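Local coordinates for Myo-inositol dehydrogenase (Corynebacterium glutamicum, PDB 3EUW), which probably oxidises myo-inositol with NAD+ as an inositol 2-dehydrogenase of the Gfo/Idh/MocA family, at residues D101-M104 with V105-C108; I71-P74 with T75-V79; S304-F307 with E308-V311; A12-I15 with G16-H19. One frame throughout, in Å; residues are numbered along the deposited sequence.

Contact 1 (D101-M104 with V105-C108); sequences DIEM and VRAC
The backbone N of Cys108 gives a nearly straight hydrogen bond of 2.8 Å to O of Met104, a selenomethionine, the last of four i to i+4 bonds that build the opening turns of helix 102-112. This helix is the crossover between strands 92-94 and 119-121, a beta-alpha-beta unit of the Rossmann fold. The series starts where Val105 N meets Asp101 O. Asp101 is also the N-cap, and its OD1 takes Glu103 N at 2.8 Å, on the anti side of the carboxylate and 30° out of its plane.

Arg106 carries the side-chain contact. With CG beside the backbone N (chi1 -64°) and the chain extended as far as NE, it runs back along the helix, its CG 3.0 Å from Ile102 O. Ile102 CG1 lies over one guanidinium face, 3.1 Å above the plane and displaced toward the rim. Glu103, bent at chi2, comes to the edge of the same group, where its OE2 makes a weak salt bridge to Arg106 NE of 3.3 Å. The carboxylate and guanidinium planes are 52° apart, not the coplanar pose of a paired, two-bond bridge. Arg106 NH2 has a second, long and weak ion-pair partner in Glu315 of helix 307-326, which also covers Ile102 and Val105. Between these two residues the apolar approach is loose, Ile102 CD1 standing 4.3 Å from Val105 CB.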
ATOM      1  N   ASP A 101     -36.122 -15.111 -16.461  1.00 22.84           N
ATOM      2  CA  ASP A 101     -36.868 -14.929 -17.703  1.00 23.28           C
ATOM      3  C   ASP A 101     -37.474 -13.537 -17.774  1.00 23.85           C
ATOM      4  O   ASP A 101     -38.433 -13.233 -17.062  1.00 25.27           O
ATOM      5  CB  ASP A 101     -37.988 -15.971 -17.791  1.00 22.76           C
ATOM      6  CG  ASP A 101     -38.651 -16.005 -19.159  1.00 24.09           C
ATOM      7  OD1 ASP A 101     -38.709 -14.956 -19.845  1.00 21.09           O
ATOM      8  OD2 ASP A 101     -39.130 -17.092 -19.541  1.00 27.76           O
ATOM      9  N   ILE A 102     -36.929 -12.695 -18.643  1.00 25.16           N
ATOM     10  CA  ILE A 102     -37.435 -11.335 -18.774  1.00 25.91           C
ATOM     11  C   ILE A 102     -38.950 -11.290 -19.006  1.00 27.80           C
ATOM     12  O   ILE A 102     -39.605 -10.339 -18.591  1.00 27.91           O
ATOM     13  CB  ILE A 102     -36.720 -10.577 -19.916  1.00 25.20           C
ATOM     14  CG1 ILE A 102     -37.240  -9.138 -19.984  1.00 25.28           C
ATOM     15  CG2 ILE A 102     -36.912 -11.300 -21.239  1.00 23.50           C
ATOM     16  CD1 ILE A 102     -36.874  -8.304 -18.766  1.00 24.51           C
ATOM     17  N   GLU A 103     -39.506 -12.308 -19.663  1.00 29.07           N
ATOM     18  CA  GLU A 103     -40.947 -12.341 -19.914  1.00 32.27           C
ATOM     19  C   GLU A 103     -41.734 -12.495 -18.614  1.00 31.42           C
ATOM     20  O   GLU A 103     -42.733 -11.810 -18.405  1.00 30.35           O
ATOM     21  CB  GLU A 103     -41.312 -13.472 -20.880  1.00 35.84           C
ATOM     22  CG  GLU A 103     -40.865 -13.205 -22.304  1.00 42.05           C
ATOM     23  CD  GLU A 103     -41.237 -11.806 -22.756  1.00 46.56           C
ATOM     24  OE1 GLU A 103     -42.450 -11.516 -22.855  1.00 48.64           O
ATOM     25  OE2 GLU A 103     -40.319 -10.990 -23.000  1.00 49.28           O
HETATM   26  N   MSE A 104     -41.283 -13.389 -17.742  1.00 30.68           N
HETATM   27  CA  MSE A 104     -41.959 -13.573 -16.460  1.00 29.58           C
HETATM   28  C   MSE A 104     -41.848 -12.287 -15.652  1.00 27.39           C
HETATM   29  O   MSE A 104     -42.778 -11.906 -14.932  1.00 25.92           O
HETATM   30  CB  MSE A 104     -41.330 -14.732 -15.681  1.00 31.39           C
HETATM   31  CG  MSE A 104     -41.474 -16.088 -16.402  1.00 35.87           C
HETATM   32 SE   MSE A 104     -43.372 -16.560 -16.691  1.00 39.92          SE
HETATM   33  CE  MSE A 104     -43.958 -16.490 -14.790  1.00 37.23           C
ATOM     34  N   VAL A 105     -40.698 -11.625 -15.766  1.00 25.34           N
ATOM     35  CA  VAL A 105     -40.470 -10.377 -15.054  1.00 24.01           C
ATOM     36  C   VAL A 105     -41.500  -9.370 -15.538  1.00 25.87           C
ATOM     37  O   VAL A 105     -42.064  -8.617 -14.748  1.00 27.17           O
ATOM     38  CB  VAL A 105     -39.057  -9.802 -15.322  1.00 23.41           C
ATOM     39  CG1 VAL A 105     -38.941  -8.418 -14.699  1.00 22.23           C
ATOM     40  CG2 VAL A 105     -37.979 -10.745 -14.760  1.00 18.74           C
ATOM     41  N   ARG A 106     -41.743  -9.366 -16.844  1.00 26.77           N
ATOM     42  CA  ARG A 106     -42.715  -8.456 -17.432  1.00 30.81           C
ATOM     43  C   ARG A 106     -44.127  -8.811 -16.971  1.00 31.02           C
ATOM     44  O   ARG A 106     -44.909  -7.934 -16.618  1.00 31.02           O
ATOM     45  CB  ARG A 106     -42.651  -8.505 -18.966  1.00 32.55           C
ATOM     46  CG  ARG A 106     -41.323  -8.037 -19.572  1.00 37.53           C
ATOM     47  CD  ARG A 106     -41.377  -8.060 -21.102  1.00 40.86           C
ATOM     48  NE  ARG A 106     -40.064  -7.914 -21.735  1.00 41.85           N
ATOM     49  CZ  ARG A 106     -39.274  -6.856 -21.592  1.00 42.47           C
ATOM     50  NH1 ARG A 106     -39.657  -5.837 -20.830  1.00 42.94           N
ATOM     51  NH2 ARG A 106     -38.103  -6.815 -22.216  1.00 40.77           N
ATOM     52  N   ALA A 107     -44.450 -10.099 -16.980  1.00 32.11           N
ATOM     53  CA  ALA A 107     -45.772 -10.549 -16.560  1.00 33.87           C
ATOM     54  C   ALA A 107     -46.022 -10.104 -15.127  1.00 33.97           C
ATOM     55  O   ALA A 107     -47.063  -9.531 -14.811  1.00 34.95           O
ATOM     56  CB  ALA A 107     -45.866 -12.060 -16.665  1.00 33.09           C
ATOM     57  N   CYS A 108     -45.049 -10.371 -14.263  1.00 33.46           N
ATOM     58  CA  CYS A 108     -45.162  -9.990 -12.866  1.00 31.83           C
ATOM     59  C   CYS A 108     -45.423  -8.491 -12.727  1.00 32.88           C
ATOM     60  O   CYS A 108     -46.308  -8.076 -11.979  1.00 32.40           O
ATOM     61  CB  CYS A 108     -43.891 -10.368 -12.109  1.00 29.56           C
ATOM     62  SG  CYS A 108     -43.807  -9.657 -10.466  1.00 27.71           S
TER

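Contact 2 (I71-P74 with T75-V79); sequences IGSP and TSTHV
From Ser73 to His78 the backbone curls through a short 3-10 segment into helix 78-87, closed by bonds of Thr77 N to Pro74 O and of His78 N to Thr75 O. Thr77 joins the loop to this turn through its hydroxyl. OG1 sits between the backbone N and the carbonyl carbon (chi1 69°), which brings it back over the start of the turn. There it accepts from Ser73 OG at 2.7 Å and donates to Pro74 O, also at 2.7 Å. Two donors therefore grip Pro74 O: Thr77 OG1 in the carbonyl plane and Thr77 N, at 2.9 Å, from 42° above it.

The ring of His78 reaches back to the preceding residues. Its NE2 donates to Ser73 O over 2.8 Å, with that oxygen close to the ring plane, while ND1 bonds Pro97 O on another loop. With a carbonyl oxygen at each nitrogen, the rotation of the ring is fixed. Thr75 CA lies 3.5 Å above one face, over the ring centre, and Ile71 CG2 approaches His78 CD2 obliquely at 3.6 Å. Ile71, at the end of strand 68-71, otherwise packs on Leu81 and Ile82 of the helix. The side chain of Ser73 touches residues that fit a GxGxxG pattern, so the loop may border the dinucleotide site, as in other Rossmann folds. Such a loop, leaving the fourth strand at the C-terminal ends of the parallel strands, is characteristic of the Rossmann fold.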
ATOM      1  N   ILE A  71     -36.919 -12.037   0.929  1.00 21.86           N
ATOM      2  CA  ILE A  71     -36.922 -13.231   0.096  1.00 21.59           C
ATOM      3  C   ILE A  71     -35.520 -13.762  -0.195  1.00 23.05           C
ATOM      4  O   ILE A  71     -34.830 -13.277  -1.098  1.00 24.52           O
ATOM      5  CB  ILE A  71     -37.659 -12.956  -1.228  1.00 20.77           C
ATOM      6  CG1 ILE A  71     -39.086 -12.494  -0.931  1.00 18.40           C
ATOM      7  CG2 ILE A  71     -37.679 -14.210  -2.095  1.00 19.41           C
ATOM      8  CD1 ILE A  71     -39.883 -12.124  -2.163  1.00 20.08           C
ATOM      9  N   GLY A  72     -35.109 -14.756   0.585  1.00 22.54           N
ATOM     10  CA  GLY A  72     -33.801 -15.356   0.414  1.00 23.28           C
ATOM     11  C   GLY A  72     -33.881 -16.798  -0.054  1.00 24.82           C
ATOM     12  O   GLY A  72     -32.956 -17.578   0.155  1.00 25.39           O
ATOM     13  N   SER A  73     -35.000 -17.149  -0.678  1.00 25.18           N
ATOM     14  CA  SER A  73     -35.225 -18.493  -1.183  1.00 25.24           C
ATOM     15  C   SER A  73     -34.787 -18.538  -2.651  1.00 25.93           C
ATOM     16  O   SER A  73     -34.413 -17.513  -3.212  1.00 26.29           O
ATOM     17  CB  SER A  73     -36.709 -18.849  -1.040  1.00 23.95           C
ATOM     18  OG  SER A  73     -37.532 -17.829  -1.577  1.00 20.16           O
ATOM     19  N   PRO A  74     -34.834 -19.723  -3.291  1.00 25.84           N
ATOM     20  CA  PRO A  74     -34.423 -19.851  -4.695  1.00 25.63           C
ATOM     21  C   PRO A  74     -35.102 -18.911  -5.683  1.00 24.89           C
ATOM     22  O   PRO A  74     -36.254 -18.521  -5.511  1.00 26.03           O
ATOM     23  CB  PRO A  74     -34.704 -21.318  -5.006  1.00 25.81           C
ATOM     24  CG  PRO A  74     -34.480 -21.988  -3.672  1.00 25.67           C
ATOM     25  CD  PRO A  74     -35.188 -21.042  -2.732  1.00 26.50           C
ATOM     26  N   THR A  75     -34.365 -18.562  -6.727  1.00 24.28           N
ATOM     27  CA  THR A  75     -34.847 -17.673  -7.764  1.00 24.44           C
ATOM     28  C   THR A  75     -36.223 -18.060  -8.299  1.00 24.58           C
ATOM     29  O   THR A  75     -37.063 -17.195  -8.541  1.00 25.42           O
ATOM     30  CB  THR A  75     -33.848 -17.630  -8.943  1.00 24.00           C
ATOM     31  OG1 THR A  75     -32.621 -17.030  -8.509  1.00 22.70           O
ATOM     32  CG2 THR A  75     -34.423 -16.843 -10.107  1.00 22.74           C
ATOM     33  N   SER A  76     -36.454 -19.355  -8.478  1.00 24.87           N
ATOM     34  CA  SER A  76     -37.727 -19.835  -9.007  1.00 25.75           C
ATOM     35  C   SER A  76     -38.935 -19.454  -8.151  1.00 25.43           C
ATOM     36  O   SER A  76     -40.076 -19.588  -8.593  1.00 25.46           O
ATOM     37  CB  SER A  76     -37.694 -21.357  -9.175  1.00 26.94           C
ATOM     38  OG  SER A  76     -37.597 -21.999  -7.918  1.00 28.20           O
ATOM     39  N   THR A  77     -38.689 -18.978  -6.937  1.00 24.23           N
ATOM     40  CA  THR A  77     -39.778 -18.581  -6.053  1.00 25.37           C
ATOM     41  C   THR A  77     -39.924 -17.063  -5.913  1.00 25.86           C
ATOM     42  O   THR A  77     -40.804 -16.589  -5.198  1.00 24.48           O
ATOM     43  CB  THR A  77     -39.574 -19.140  -4.639  1.00 26.21           C
ATOM     44  OG1 THR A  77     -38.460 -18.478  -4.021  1.00 23.63           O
ATOM     45  CG2 THR A  77     -39.309 -20.639  -4.694  1.00 25.42           C
ATOM     46  N   HIS A  78     -39.077 -16.304  -6.597  1.00 25.25           N
ATOM     47  CA  HIS A  78     -39.114 -14.854  -6.474  1.00 25.98           C
ATOM     48  C   HIS A  78     -40.343 -14.130  -7.018  1.00 27.67           C
ATOM     49  O   HIS A  78     -40.876 -13.251  -6.347  1.00 27.85           O
ATOM     50  CB  HIS A  78     -37.834 -14.253  -7.066  1.00 25.35           C
ATOM     51  CG  HIS A  78     -36.597 -14.607  -6.296  1.00 26.33           C
ATOM     52  ND1 HIS A  78     -35.362 -14.057  -6.572  1.00 25.46           N
ATOM     53  CD2 HIS A  78     -36.405 -15.456  -5.256  1.00 23.12           C
ATOM     54  CE1 HIS A  78     -34.463 -14.552  -5.737  1.00 24.94           C
ATOM     55  NE2 HIS A  78     -35.071 -15.403  -4.929  1.00 26.40           N
ATOM     56  N   VAL A  79     -40.798 -14.480  -8.219  1.00 27.45           N
ATOM     57  CA  VAL A  79     -41.971 -13.823  -8.775  1.00 28.14           C
ATOM     58  C   VAL A  79     -43.208 -14.128  -7.947  1.00 29.83           C
ATOM     59  O   VAL A  79     -44.057 -13.264  -7.747  1.00 31.23           O
ATOM     60  CB  VAL A  79     -42.242 -14.255 -10.232  1.00 28.60           C
ATOM     61  CG1 VAL A  79     -43.644 -13.809 -10.662  1.00 25.78           C
ATOM     62  CG2 VAL A  79     -41.201 -13.638 -11.148  1.00 27.93           C
TER

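Contact 3 (S304-F307 with E308-V311); sequences SPNF and EDGV
A capping box closes the N-terminal end of helix 307-326, formed by Asn306 at the N-cap and Asp309 three residues on. Asn306 OD1 accepts from Asp309 N at 2.8 Å, and in return Asp309 OD2 takes the backbone N of Asn306 at 2.8 Å over a nearly straight bond. OD2 is approached on its anti side, from 23° out of the carboxylate plane. The amide of Asn306 and the carboxylate of Asp309 stack almost parallel, their planes only 2° apart. Asn306 CG lies between the backbone N and the carbonyl carbon (chi1 62°), which turns OD1 toward the amide ends of the first turn.

Both carboxylate oxygens of Asp309 are engaged. A water donates to Asp309 OD2, its oxygen 2.6 Å away, and this water bonds Ser304 OG at 3.0 Å; OD1 forms a salt bridge with Arg183. The arginine would probably favour the charged form of Asp309. Next to it is Pro305, preceded by a cis peptide bond, its CB 3.7 Å from Asp309 OD2.

Away from the cap, Phe307 CE2 packs on Val311 CG2 at 3.6 Å, one turn later, and the ring reaches Lys109 and Ile112 of helix 102-112. Glu308 OE1 adds a salt bridge to Lys109. The reciprocal side-chain to backbone pairing of Asn306 and Asp309 is the classic capping box of a helix N-terminus, here at the start of helix 307-326.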
ATOM      1  N   SER A 304     -34.952   1.739  -2.902  1.00 23.92           N
ATOM      2  CA  SER A 304     -33.834   1.877  -3.820  1.00 24.20           C
ATOM      3  C   SER A 304     -32.714   0.957  -3.336  1.00 21.47           C
ATOM      4  O   SER A 304     -32.258   1.075  -2.207  1.00 21.84           O
ATOM      5  CB  SER A 304     -33.332   3.321  -3.849  1.00 23.57           C
ATOM      6  OG  SER A 304     -32.240   3.430  -4.742  1.00 28.25           O
ATOM      7  N   PRO A 305     -32.289   0.004  -4.170  1.00 20.85           N
ATOM      8  CA  PRO A 305     -32.724  -0.287  -5.543  1.00 20.88           C
ATOM      9  C   PRO A 305     -34.204  -0.669  -5.598  1.00 20.70           C
ATOM     10  O   PRO A 305     -34.723  -1.312  -4.678  1.00 20.38           O
ATOM     11  CB  PRO A 305     -31.840  -1.467  -5.945  1.00 19.18           C
ATOM     12  CG  PRO A 305     -30.620  -1.297  -5.100  1.00 20.48           C
ATOM     13  CD  PRO A 305     -31.213  -0.918  -3.773  1.00 21.25           C
ATOM     14  N   ASN A 306     -34.869  -0.288  -6.685  1.00 21.13           N
ATOM     15  CA  ASN A 306     -36.281  -0.600  -6.862  1.00 20.43           C
ATOM     16  C   ASN A 306     -36.526  -1.734  -7.862  1.00 21.39           C
ATOM     17  O   ASN A 306     -35.594  -2.301  -8.446  1.00 19.85           O
ATOM     18  CB  ASN A 306     -37.058   0.642  -7.319  1.00 20.24           C
ATOM     19  CG  ASN A 306     -36.592   1.169  -8.660  1.00 22.27           C
ATOM     20  OD1 ASN A 306     -36.341   0.406  -9.597  1.00 21.48           O
ATOM     21  ND2 ASN A 306     -36.496   2.485  -8.769  1.00 23.04           N
ATOM     22  N   PHE A 307     -37.804  -2.043  -8.057  1.00 20.54           N
ATOM     23  CA  PHE A 307     -38.218  -3.088  -8.973  1.00 21.02           C
ATOM     24  C   PHE A 307     -37.605  -2.852 -10.351  1.00 20.41           C
ATOM     25  O   PHE A 307     -37.062  -3.766 -10.969  1.00 19.96           O
ATOM     26  CB  PHE A 307     -39.747  -3.093  -9.083  1.00 20.85           C
ATOM     27  CG  PHE A 307     -40.298  -4.238  -9.879  1.00 19.93           C
ATOM     28  CD1 PHE A 307     -40.611  -5.444  -9.262  1.00 19.51           C
ATOM     29  CD2 PHE A 307     -40.519  -4.106 -11.250  1.00 19.36           C
ATOM     30  CE1 PHE A 307     -41.141  -6.508  -9.997  1.00 20.53           C
ATOM     31  CE2 PHE A 307     -41.046  -5.163 -11.994  1.00 17.33           C
ATOM     32  CZ  PHE A 307     -41.358  -6.366 -11.367  1.00 17.71           C
ATOM     33  N   GLU A 308     -37.693  -1.612 -10.815  1.00 21.58           N
ATOM     34  CA  GLU A 308     -37.177  -1.222 -12.121  1.00 21.91           C
ATOM     35  C   GLU A 308     -35.683  -1.509 -12.273  1.00 18.83           C
ATOM     36  O   GLU A 308     -35.235  -1.894 -13.345  1.00 16.81           O
ATOM     37  CB  GLU A 308     -37.455   0.264 -12.369  1.00 24.17           C
ATOM     38  CG  GLU A 308     -37.536   0.640 -13.827  1.00 30.40           C
ATOM     39  CD  GLU A 308     -38.535  -0.218 -14.583  1.00 34.83           C
ATOM     40  OE1 GLU A 308     -39.685  -0.376 -14.112  1.00 38.08           O
ATOM     41  OE2 GLU A 308     -38.169  -0.732 -15.658  1.00 35.77           O
ATOM     42  N   ASP A 309     -34.913  -1.315 -11.209  1.00 18.70           N
ATOM     43  CA  ASP A 309     -33.483  -1.592 -11.283  1.00 18.15           C
ATOM     44  C   ASP A 309     -33.281  -3.081 -11.520  1.00 17.17           C
ATOM     45  O   ASP A 309     -32.303  -3.490 -12.142  1.00 17.82           O
ATOM     46  CB  ASP A 309     -32.774  -1.175  -9.992  1.00 18.71           C
ATOM     47  CG  ASP A 309     -32.827   0.324  -9.754  1.00 20.04           C
ATOM     48  OD1 ASP A 309     -32.531   1.100 -10.691  1.00 18.32           O
ATOM     49  OD2 ASP A 309     -33.154   0.726  -8.620  1.00 21.36           O
ATOM     50  N   GLY A 310     -34.217  -3.885 -11.023  1.00 17.44           N
ATOM     51  CA  GLY A 310     -34.135  -5.323 -11.204  1.00 18.10           C
ATOM     52  C   GLY A 310     -34.447  -5.718 -12.638  1.00 17.96           C
ATOM     53  O   GLY A 310     -33.858  -6.647 -13.187  1.00 16.69           O
ATOM     54  N   VAL A 311     -35.377  -4.995 -13.249  1.00 18.77           N
ATOM     55  CA  VAL A 311     -35.766  -5.269 -14.623  1.00 18.86           C
ATOM     56  C   VAL A 311     -34.639  -4.911 -15.590  1.00 17.68           C
ATOM     57  O   VAL A 311     -34.254  -5.717 -16.438  1.00 17.35           O
ATOM     58  CB  VAL A 311     -37.026  -4.456 -15.011  1.00 20.07           C
ATOM     59  CG1 VAL A 311     -37.414  -4.747 -16.447  1.00 20.11           C
ATOM     60  CG2 VAL A 311     -38.175  -4.791 -14.061  1.00 20.48           C
TER
HETATM   61  O   HOH W   1     -33.127   3.118  -7.632  1.00 21.80           O

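Contact 4 (A12-I15 with G16-H19); sequences AGRI and GHVH
His17 turns its side chain back over the start of helix 14-25, in the glycine-rich turn of the first beta-alpha-beta unit. Gly13 and Gly16 match a GxGxxG pattern, the Rossmann signature, and are consistent with a dinucleotide-binding loop. CB of His17 lies 3.3 Å from Arg14 O. Beyond it the ring is held edge-on at ND1, which donates to Gly13 O at 2.8 Å in a nearly straight bond that lies in the ring plane but comes from above the carbonyl plane. The same oxygen takes His17 N, so two donors of one residue grip it, and the ND1 bond sets the rotation of the imidazole. CE1 meets Ala12 O at 3.0 Å. One face is topped by Arg14 NH2, 3.2 Å above the plane and over its centre, with CG 3.3 Å away and CD2 and NE2 under the same nitrogen. Arg14 is bent at chi2 and chi3, which folds its guanidinium back onto this face with the two planes 46° apart.

Gly16, without a side chain, brings its CA to 4.7 Å from Ala12 CA. One turn further, His19 NE2 bonds Glu95 OE2, while Ile15 CG1 comes within 3.6 Å of that NE2.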
ATOM      1  N   ALA A  12     -34.106 -20.695   4.462  1.00 23.85           N
ATOM      2  CA  ALA A  12     -33.315 -20.918   5.660  1.00 25.67           C
ATOM      3  C   ALA A  12     -31.885 -21.222   5.250  1.00 27.11           C
ATOM      4  O   ALA A  12     -31.061 -21.625   6.070  1.00 28.37           O
ATOM      5  CB  ALA A  12     -33.900 -22.066   6.475  1.00 25.01           C
ATOM      6  N   GLY A  13     -31.598 -21.013   3.971  1.00 27.54           N
ATOM      7  CA  GLY A  13     -30.269 -21.263   3.453  1.00 28.87           C
ATOM      8  C   GLY A  13     -29.227 -20.325   4.030  1.00 30.10           C
ATOM      9  O   GLY A  13     -29.462 -19.667   5.044  1.00 29.15           O
ATOM     10  N   ARG A  14     -28.073 -20.252   3.374  1.00 32.07           N
ATOM     11  CA  ARG A  14     -26.972 -19.408   3.833  1.00 33.22           C
ATOM     12  C   ARG A  14     -27.332 -17.921   3.879  1.00 30.89           C
ATOM     13  O   ARG A  14     -27.086 -17.244   4.879  1.00 30.21           O
ATOM     14  CB  ARG A  14     -25.746 -19.620   2.938  1.00 36.30           C
ATOM     15  CG  ARG A  14     -24.434 -19.151   3.560  1.00 43.65           C
ATOM     16  CD  ARG A  14     -23.920 -20.110   4.646  1.00 47.03           C
ATOM     17  NE  ARG A  14     -25.010 -20.700   5.424  1.00 49.97           N
ATOM     18  CZ  ARG A  14     -24.897 -21.135   6.675  1.00 50.01           C
ATOM     19  NH1 ARG A  14     -23.735 -21.047   7.310  1.00 50.74           N
ATOM     20  NH2 ARG A  14     -25.949 -21.664   7.289  1.00 49.73           N
ATOM     21  N   ILE A  15     -27.907 -17.408   2.796  1.00 29.80           N
ATOM     22  CA  ILE A  15     -28.293 -16.008   2.762  1.00 28.52           C
ATOM     23  C   ILE A  15     -29.369 -15.790   3.832  1.00 26.77           C
ATOM     24  O   ILE A  15     -29.389 -14.759   4.511  1.00 25.87           O
ATOM     25  CB  ILE A  15     -28.806 -15.598   1.349  1.00 29.59           C
ATOM     26  CG1 ILE A  15     -29.101 -14.103   1.314  1.00 31.33           C
ATOM     27  CG2 ILE A  15     -30.039 -16.375   0.980  1.00 31.02           C
ATOM     28  CD1 ILE A  15     -27.862 -13.242   1.432  1.00 32.18           C
ATOM     29  N   GLY A  16     -30.237 -16.783   4.006  1.00 26.27           N
ATOM     30  CA  GLY A  16     -31.280 -16.695   5.013  1.00 26.12           C
ATOM     31  C   GLY A  16     -30.668 -16.529   6.394  1.00 26.34           C
ATOM     32  O   GLY A  16     -31.163 -15.767   7.223  1.00 24.92           O
ATOM     33  N   HIS A  17     -29.574 -17.235   6.643  1.00 27.43           N
ATOM     34  CA  HIS A  17     -28.910 -17.141   7.933  1.00 27.84           C
ATOM     35  C   HIS A  17     -28.383 -15.741   8.194  1.00 27.45           C
ATOM     36  O   HIS A  17     -28.433 -15.257   9.324  1.00 29.06           O
ATOM     37  CB  HIS A  17     -27.762 -18.145   8.022  1.00 29.43           C
ATOM     38  CG  HIS A  17     -28.187 -19.509   8.466  1.00 30.98           C
ATOM     39  ND1 HIS A  17     -28.927 -20.359   7.670  1.00 30.72           N
ATOM     40  CD2 HIS A  17     -27.989 -20.163   9.636  1.00 29.74           C
ATOM     41  CE1 HIS A  17     -29.167 -21.478   8.332  1.00 30.61           C
ATOM     42  NE2 HIS A  17     -28.610 -21.384   9.525  1.00 32.00           N
ATOM     43  N   VAL A  18     -27.874 -15.093   7.147  1.00 25.75           N
ATOM     44  CA  VAL A  18     -27.347 -13.740   7.273  1.00 24.22           C
ATOM     45  C   VAL A  18     -28.465 -12.749   7.603  1.00 21.88           C
ATOM     46  O   VAL A  18     -28.356 -11.965   8.537  1.00 23.26           O
ATOM     47  CB  VAL A  18     -26.641 -13.295   5.972  1.00 25.33           C
ATOM     48  CG1 VAL A  18     -26.301 -11.817   6.037  1.00 24.67           C
ATOM     49  CG2 VAL A  18     -25.383 -14.110   5.769  1.00 26.01           C
ATOM     50  N   HIS A  19     -29.540 -12.778   6.831  1.00 20.62           N
ATOM     51  CA  HIS A  19     -30.649 -11.869   7.094  1.00 22.21           C
ATOM     52  C   HIS A  19     -31.235 -12.087   8.494  1.00 21.91           C
ATOM     53  O   HIS A  19     -31.463 -11.130   9.235  1.00 20.82           O
ATOM     54  CB  HIS A  19     -31.742 -12.048   6.045  1.00 22.28           C
ATOM     55  CG  HIS A  19     -31.357 -11.561   4.687  1.00 21.89           C
ATOM     56  ND1 HIS A  19     -30.927 -10.274   4.453  1.00 22.79           N
ATOM     57  CD2 HIS A  19     -31.368 -12.177   3.481  1.00 24.31           C
ATOM     58  CE1 HIS A  19     -30.693 -10.115   3.164  1.00 22.89           C
ATOM     59  NE2 HIS A  19     -30.954 -11.256   2.551  1.00 22.99           N
TER

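How the contacts relate
Contacts 1, 2 and 4 lie in the Rossmann domain, each at the start of a helix that follows a strand of the parallel sheet; contact 3 caps a helix from later in the chain that packs against this domain. Contact 3 is the most buried; the others mix buried with exposed residues. Side chains cap the helix in contacts 1 and 3; in contacts 2 and 4 a histidine ring instead bonds back to a carbonyl of the preceding loop. Contacts 1 and 3 join through Val105 and Val311, and contact 1 reaches contact 2 through Cys108 and Val79. Contact 2 touches contact 4 where Gly72 O meets Ile15 CG2. The centres of contacts 1 and 4 are about 26 Å apart.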